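PDB 4O5H: phenylacetaldehyde dehydrogenase from Burkholderia cenocepacia, which probably oxidises phenylacetaldehyde to phenylacetate with NAD+ as electron acceptor. Local coordinates for residues 290-293 and 294-298; 426-429 and 430-434; 459-463 and 464-468. One frame throughout, in Å; residues are numbered along the deposited sequence. Where two conformers were deposited one is given.

Contact 1: residues 290-293 and 294-298; sequences VIVL and PDVDL
V292 and V296 meet through methyl groups where the chain leaves a strand and doubles back on itself. V292 CG1 lies 3.7 Å from V296 CG2 and 4.1 Å from V296 CG1, so one methyl faces both branches of its partner, and the two side chains cross at about a right angle. V292 CG1 owes this position to a torsion that sets it opposite the backbone nitrogen (chi1 -177°). Both V296 methyls also face a carbonyl oxygen, each of CG1 and CG2 standing 3.5 Å from L293 O. That same oxygen accepts a weak, long hydrogen bond from V296 N at 3.5 Å, which closes a type I beta turn from L293 to V296. P294 occupies the second position of the turn, and P294 CD lies close to L293 CB, 3.4 Å away across the peptide bond that joins them. From the third position D295 sends its carboxylate back along the turn, so that D295 OD1 comes within 3.5 Å of L293 CB. Both carboxylate oxygens are held from beyond the turn: OD1 by the hydroxyl of S448 and OD2 by the backbone nitrogen of N449. Next along the chain, D297 is the N-cap of helix 298-310, its OD1 accepting from K300 N. The turn thus joins the end of strand 288-292 to that helix, opening a beta-alpha-beta crossover to the adjacent parallel strand 320-326. V292 packs on A301 and V305 of the helix, V296 on A301 and on W447 of strand 443-447, and P294 on H326.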
# COMPACT_ATOMS: atom_id res chain seq x y z
N VAL A 290 -11.01 24.80 -1.47
CA VAL A 290 -11.70 25.24 -2.65
C VAL A 290 -11.10 26.58 -3.02
O VAL A 290 -11.20 27.55 -2.24
CB VAL A 290 -13.18 25.43 -2.30
CG1 VAL A 290 -13.94 26.04 -3.47
CG2 VAL A 290 -13.81 24.11 -1.88
N ILE A 291 -10.46 26.66 -4.17
CA ILE A 291 -9.76 27.88 -4.58
C ILE A 291 -10.52 28.57 -5.69
O ILE A 291 -10.70 28.01 -6.76
CB ILE A 291 -8.36 27.53 -5.09
CG1 ILE A 291 -7.56 26.84 -3.99
CG2 ILE A 291 -7.62 28.77 -5.59
CD1 ILE A 291 -6.24 26.28 -4.50
N VAL A 292 -10.96 29.79 -5.43
CA VAL A 292 -11.72 30.55 -6.41
C VAL A 292 -10.89 31.68 -7.00
O VAL A 292 -10.49 32.62 -6.30
CB VAL A 292 -13.00 31.11 -5.77
CG1 VAL A 292 -13.85 31.87 -6.80
CG2 VAL A 292 -13.79 29.96 -5.13
N LEU A 293 -10.65 31.59 -8.30
CA LEU A 293 -9.86 32.61 -9.01
C LEU A 293 -10.74 33.79 -9.43
O LEU A 293 -11.95 33.67 -9.49
CB LEU A 293 -9.13 31.98 -10.21
CG LEU A 293 -8.18 30.83 -9.87
CD1 LEU A 293 -7.36 30.41 -11.07
CD2 LEU A 293 -7.27 31.18 -8.69
N PRO A 294 -10.11 34.97 -9.70
CA PRO A 294 -10.91 36.18 -9.84
C PRO A 294 -11.66 36.29 -11.15
O PRO A 294 -12.45 37.19 -11.30
CB PRO A 294 -9.87 37.31 -9.74
CG PRO A 294 -8.58 36.69 -10.08
CD PRO A 294 -8.67 35.25 -9.64
N ASP A 295 -11.44 35.37 -12.09
CA ASP A 295 -12.15 35.43 -13.37
C ASP A 295 -13.53 34.77 -13.36
O ASP A 295 -14.19 34.77 -14.39
CB ASP A 295 -11.31 34.82 -14.49
CG ASP A 295 -11.09 33.27 -14.32
OD1 ASP A 295 -10.40 32.86 -13.36
OD2 ASP A 295 -11.57 32.51 -15.19
N VAL A 296 -13.98 34.19 -12.24
CA VAL A 296 -15.24 33.45 -12.22
C VAL A 296 -16.49 34.29 -12.35
O VAL A 296 -16.50 35.48 -12.00
CB VAL A 296 -15.44 32.62 -10.91
CG1 VAL A 296 -14.40 31.52 -10.82
CG2 VAL A 296 -15.41 33.49 -9.68
N ASP A 297 -17.55 33.66 -12.80
CA ASP A 297 -18.90 34.17 -12.61
C ASP A 297 -19.23 34.05 -11.12
O ASP A 297 -19.14 32.96 -10.55
CB ASP A 297 -19.89 33.32 -13.38
CG ASP A 297 -21.32 33.79 -13.20
OD1 ASP A 297 -21.91 33.66 -12.12
OD2 ASP A 297 -21.89 34.29 -14.17
N LEU A 298 -19.63 35.15 -10.49
CA LEU A 298 -19.81 35.18 -9.04
C LEU A 298 -20.91 34.25 -8.53
O LEU A 298 -20.76 33.61 -7.48
CB LEU A 298 -20.11 36.59 -8.56
CG LEU A 298 -19.06 37.69 -8.82
CD1 LEU A 298 -19.53 38.99 -8.19
CD2 LEU A 298 -17.71 37.31 -8.28

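Contact 2: residues 426-429 and 430-434; sequences DDVD and TAVQL
The carboxylate of D427, the N-cap of helix 428-436, accepts from the amide and the hydroxyl of T430. Both donors come to a single oxygen, D427 OD1, and from the same face of the carboxylate. T430 N arrives nearly in line with the C-O bond, at 3.0 Å from D427 OD1 and with an N-H...O angle of 153°. The hydroxyl comes in higher, T430 OG1 lying 2.9 Å from D427 OD1 and 39° out of the carboxylate plane. As the hydroxyl is the donor in this bond, the two hydrogens converge on one acceptor and restrain the rotation of the carboxylate. D427 reaches them by tucking CG between its own backbone nitrogen and carbonyl carbon (chi1 54°). A negative group placed over the first turn would also be expected to interact favourably with the helix dipole.

Behind the cap the regular helix takes over. A431 N bonds to D427 O at 3.1 Å, V432 N to V428 O at 2.9 Å and Q433 N to D429 O at 3.0 Å. V432 additionally lays its CG2 methyl alongside V428 O, 3.4 Å away. The carboxylate of D429 looks for its partner elsewhere, in a salt bridge from OD1 to R460 NH1.

The helix follows strand 419-425 and leads to the parallel strand 443-447, spanning strands 320-326 and 288-292 that lie between them. V428 and V432 rest on L457 of helix 451-457, and at the far end L434 O receives R322 NH1.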
# COMPACT_ATOMS: atom_id res chain seq x y z
N ASP A 426 -4.53 37.15 -2.07
CA ASP A 426 -4.18 38.17 -3.08
C ASP A 426 -3.48 37.63 -4.28
O ASP A 426 -3.55 38.24 -5.32
CB ASP A 426 -3.30 39.26 -2.46
CG ASP A 426 -4.06 40.09 -1.46
OD1 ASP A 426 -5.30 40.23 -1.60
OD2 ASP A 426 -3.42 40.57 -0.50
N ASP A 427 -2.82 36.49 -4.17
CA ASP A 427 -2.20 35.91 -5.35
C ASP A 427 -2.13 34.38 -5.28
O ASP A 427 -2.18 33.80 -4.19
CB ASP A 427 -0.81 36.50 -5.57
CG ASP A 427 0.05 36.37 -4.35
OD1 ASP A 427 0.41 35.24 -3.97
OD2 ASP A 427 0.38 37.43 -3.78
N VAL A 428 -1.91 33.77 -6.43
CA VAL A 428 -1.97 32.35 -6.54
C VAL A 428 -0.90 31.63 -5.72
O VAL A 428 -1.17 30.57 -5.17
CB VAL A 428 -1.92 31.88 -7.99
CG1 VAL A 428 -2.03 30.35 -8.05
CG2 VAL A 428 -3.08 32.49 -8.75
N ASP A 429 0.31 32.19 -5.63
CA ASP A 429 1.31 31.54 -4.77
C ASP A 429 0.80 31.40 -3.34
O ASP A 429 1.03 30.39 -2.68
CB ASP A 429 2.64 32.28 -4.78
CG ASP A 429 3.38 32.11 -6.07
OD1 ASP A 429 3.19 31.14 -6.79
OD2 ASP A 429 4.18 32.99 -6.39
N THR A 430 0.14 32.43 -2.85
CA THR A 430 -0.40 32.40 -1.50
C THR A 430 -1.52 31.40 -1.38
O THR A 430 -1.62 30.71 -0.38
CB THR A 430 -0.87 33.79 -1.08
OG1 THR A 430 0.26 34.65 -1.09
CG2 THR A 430 -1.42 33.79 0.33
N ALA A 431 -2.38 31.32 -2.40
CA ALA A 431 -3.47 30.36 -2.40
C ALA A 431 -2.92 28.94 -2.32
O ALA A 431 -3.45 28.12 -1.57
CB ALA A 431 -4.32 30.51 -3.66
N VAL A 432 -1.83 28.68 -3.04
CA VAL A 432 -1.18 27.38 -3.00
C VAL A 432 -0.63 27.09 -1.59
O VAL A 432 -0.87 25.99 -1.06
CB VAL A 432 -0.05 27.26 -4.02
CG1 VAL A 432 0.81 26.00 -3.78
CG2 VAL A 432 -0.62 27.23 -5.42
N GLN A 433 0.08 28.05 -1.00
CA GLN A 433 0.59 27.87 0.35
C GLN A 433 -0.56 27.55 1.34
O GLN A 433 -0.45 26.62 2.14
CB GLN A 433 1.42 29.06 0.78
CG GLN A 433 2.02 28.94 2.16
CD GLN A 433 1.17 29.58 3.25
OE1 GLN A 433 0.57 30.69 3.11
NE2 GLN A 433 1.08 28.87 4.36
N LEU A 434 -1.65 28.31 1.27
CA LEU A 434 -2.77 28.10 2.18
C LEU A 434 -3.41 26.75 1.95
O LEU A 434 -3.70 26.03 2.90
CB LEU A 434 -3.79 29.22 2.03
CG LEU A 434 -3.28 30.61 2.46
CD1 LEU A 434 -4.22 31.69 1.94
CD2 LEU A 434 -3.13 30.73 3.97

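Contact 3: residues 459-463 and 464-468; sequences PRIAA and GTVWV
From I461 the backbone bends through an inverse gamma turn centred on A462, closed by a weak bond from A463 N to I461 O (3.0 Å), then swings at G464 into strand 465-468; no hydrogen bond joins 459-463 to 464-468. V466 points back into this bend. Its CG2 methyl approaches two side chains, lying 4.4 Å from I461 CB and 4.5 Å from A463 CB, so the contact is loose apolar packing of one methyl, not a tight interlock. A463 CB also lies 3.7 Å from T465 O. On the other side of the strand T465 and W467 pair up: T465 CG2 sits 3.5 Å above the plane of the indole, over its centre, in a CH-pi arrangement, while W467 NE1 is hydrogen-bonded to L473 O.

I461 O is taken by K504 NZ of the second subunit, and A462 N by N436 OD1, on the last residue of helix 428-436. Strand 465-468 lies parallel to strand 443-447, where I461 and A463 touch A444 and V466 touches I446. Within the chain it is an edge strand, but residues 465-468 pair in parallel with a strand of the second subunit, continuing the sheet across the dimer interface.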
# COMPACT_ATOMS: atom_id res chain seq x y z
N PRO A 459 -0.82 21.02 -10.79
CA PRO A 459 0.35 20.25 -10.29
C PRO A 459 0.82 20.65 -8.91
O PRO A 459 1.48 19.87 -8.27
CB PRO A 459 1.46 20.59 -11.27
CG PRO A 459 0.74 20.96 -12.51
CD PRO A 459 -0.50 21.70 -12.04
N ARG A 460 0.46 21.84 -8.46
CA ARG A 460 0.98 22.40 -7.20
C ARG A 460 0.16 22.05 -5.97
O ARG A 460 0.63 22.23 -4.83
CB ARG A 460 1.05 23.91 -7.32
CG ARG A 460 1.93 24.40 -8.43
CD ARG A 460 1.93 25.95 -8.54
NE ARG A 460 2.70 26.54 -7.45
CZ ARG A 460 2.71 27.82 -7.12
NH1 ARG A 460 1.98 28.72 -7.78
NH2 ARG A 460 3.46 28.21 -6.11
N ILE A 461 -1.07 21.57 -6.17
CA ILE A 461 -1.94 21.25 -5.05
C ILE A 461 -1.73 19.78 -4.69
O ILE A 461 -1.94 18.90 -5.53
CB ILE A 461 -3.41 21.49 -5.42
CG1 ILE A 461 -3.62 22.96 -5.77
CG2 ILE A 461 -4.31 21.09 -4.26
CD1 ILE A 461 -3.11 23.89 -4.70
N ALA A 462 -1.35 19.52 -3.43
CA ALA A 462 -1.07 18.11 -3.01
C ALA A 462 -2.33 17.46 -2.53
O ALA A 462 -2.58 17.37 -1.32
CB ALA A 462 -0.00 18.08 -1.92
N ALA A 463 -3.14 17.00 -3.48
CA ALA A 463 -4.36 16.28 -3.17
C ALA A 463 -4.54 15.12 -4.15
O ALA A 463 -4.14 15.18 -5.32
CB ALA A 463 -5.55 17.17 -3.23
N GLY A 464 -5.18 14.08 -3.68
CA GLY A 464 -5.41 12.89 -4.49
C GLY A 464 -6.33 13.12 -5.68
O GLY A 464 -6.21 12.39 -6.68
N THR A 465 -7.29 14.02 -5.53
CA THR A 465 -8.20 14.44 -6.60
C THR A 465 -8.27 15.97 -6.62
O THR A 465 -8.42 16.60 -5.56
CB THR A 465 -9.64 13.90 -6.44
OG1 THR A 465 -9.62 12.45 -6.43
CG2 THR A 465 -10.54 14.39 -7.57
N VAL A 466 -8.05 16.58 -7.78
CA VAL A 466 -8.25 17.99 -7.97
C VAL A 466 -9.38 18.21 -9.00
O VAL A 466 -9.25 17.80 -10.17
CB VAL A 466 -6.99 18.67 -8.48
CG1 VAL A 466 -7.21 20.15 -8.66
CG2 VAL A 466 -5.81 18.42 -7.52
N TRP A 467 -10.48 18.79 -8.55
CA TRP A 467 -11.61 19.09 -9.40
C TRP A 467 -11.46 20.51 -9.93
O TRP A 467 -10.90 21.37 -9.27
CB TRP A 467 -12.93 18.99 -8.60
CG TRP A 467 -13.35 17.62 -8.20
CD1 TRP A 467 -13.92 16.66 -8.99
CD2 TRP A 467 -13.20 17.02 -6.91
NE1 TRP A 467 -14.17 15.52 -8.25
CE2 TRP A 467 -13.74 15.72 -6.97
CE3 TRP A 467 -12.69 17.47 -5.69
CZ2 TRP A 467 -13.78 14.88 -5.87
CZ3 TRP A 467 -12.71 16.61 -4.61
CH2 TRP A 467 -13.24 15.34 -4.71
N VAL A 468 -11.99 20.75 -11.11
CA VAL A 468 -12.09 22.12 -11.65
C VAL A 468 -13.56 22.42 -11.98
O VAL A 468 -14.20 21.68 -12.74
CB VAL A 468 -11.22 22.31 -12.88
CG1 VAL A 468 -11.31 23.74 -13.41
CG2 VAL A 468 -9.80 21.94 -12.56

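In the fold
All three contacts belong to one seven-stranded sheet and its connections. Contact 1 leaves a strand, contact 2 starts a helix lying on the sheet, and contact 3 enters the edge strand. The touching residues of contact 3 are all buried and almost wholly apolar, and it alone meets the second subunit; contacts 1 and 2 are partly buried, mixing inward methyls with exposed aspartates that tie a turn to the neighbouring loop or cap a helix. Contact 2 relies on strong polar bonds, contact 1 on a weak turn bond and methyl packing. I291 links them, its side chain touching A431 of contact 2 and, in the conformer given, I461 of contact 3, while V432 lies against R460.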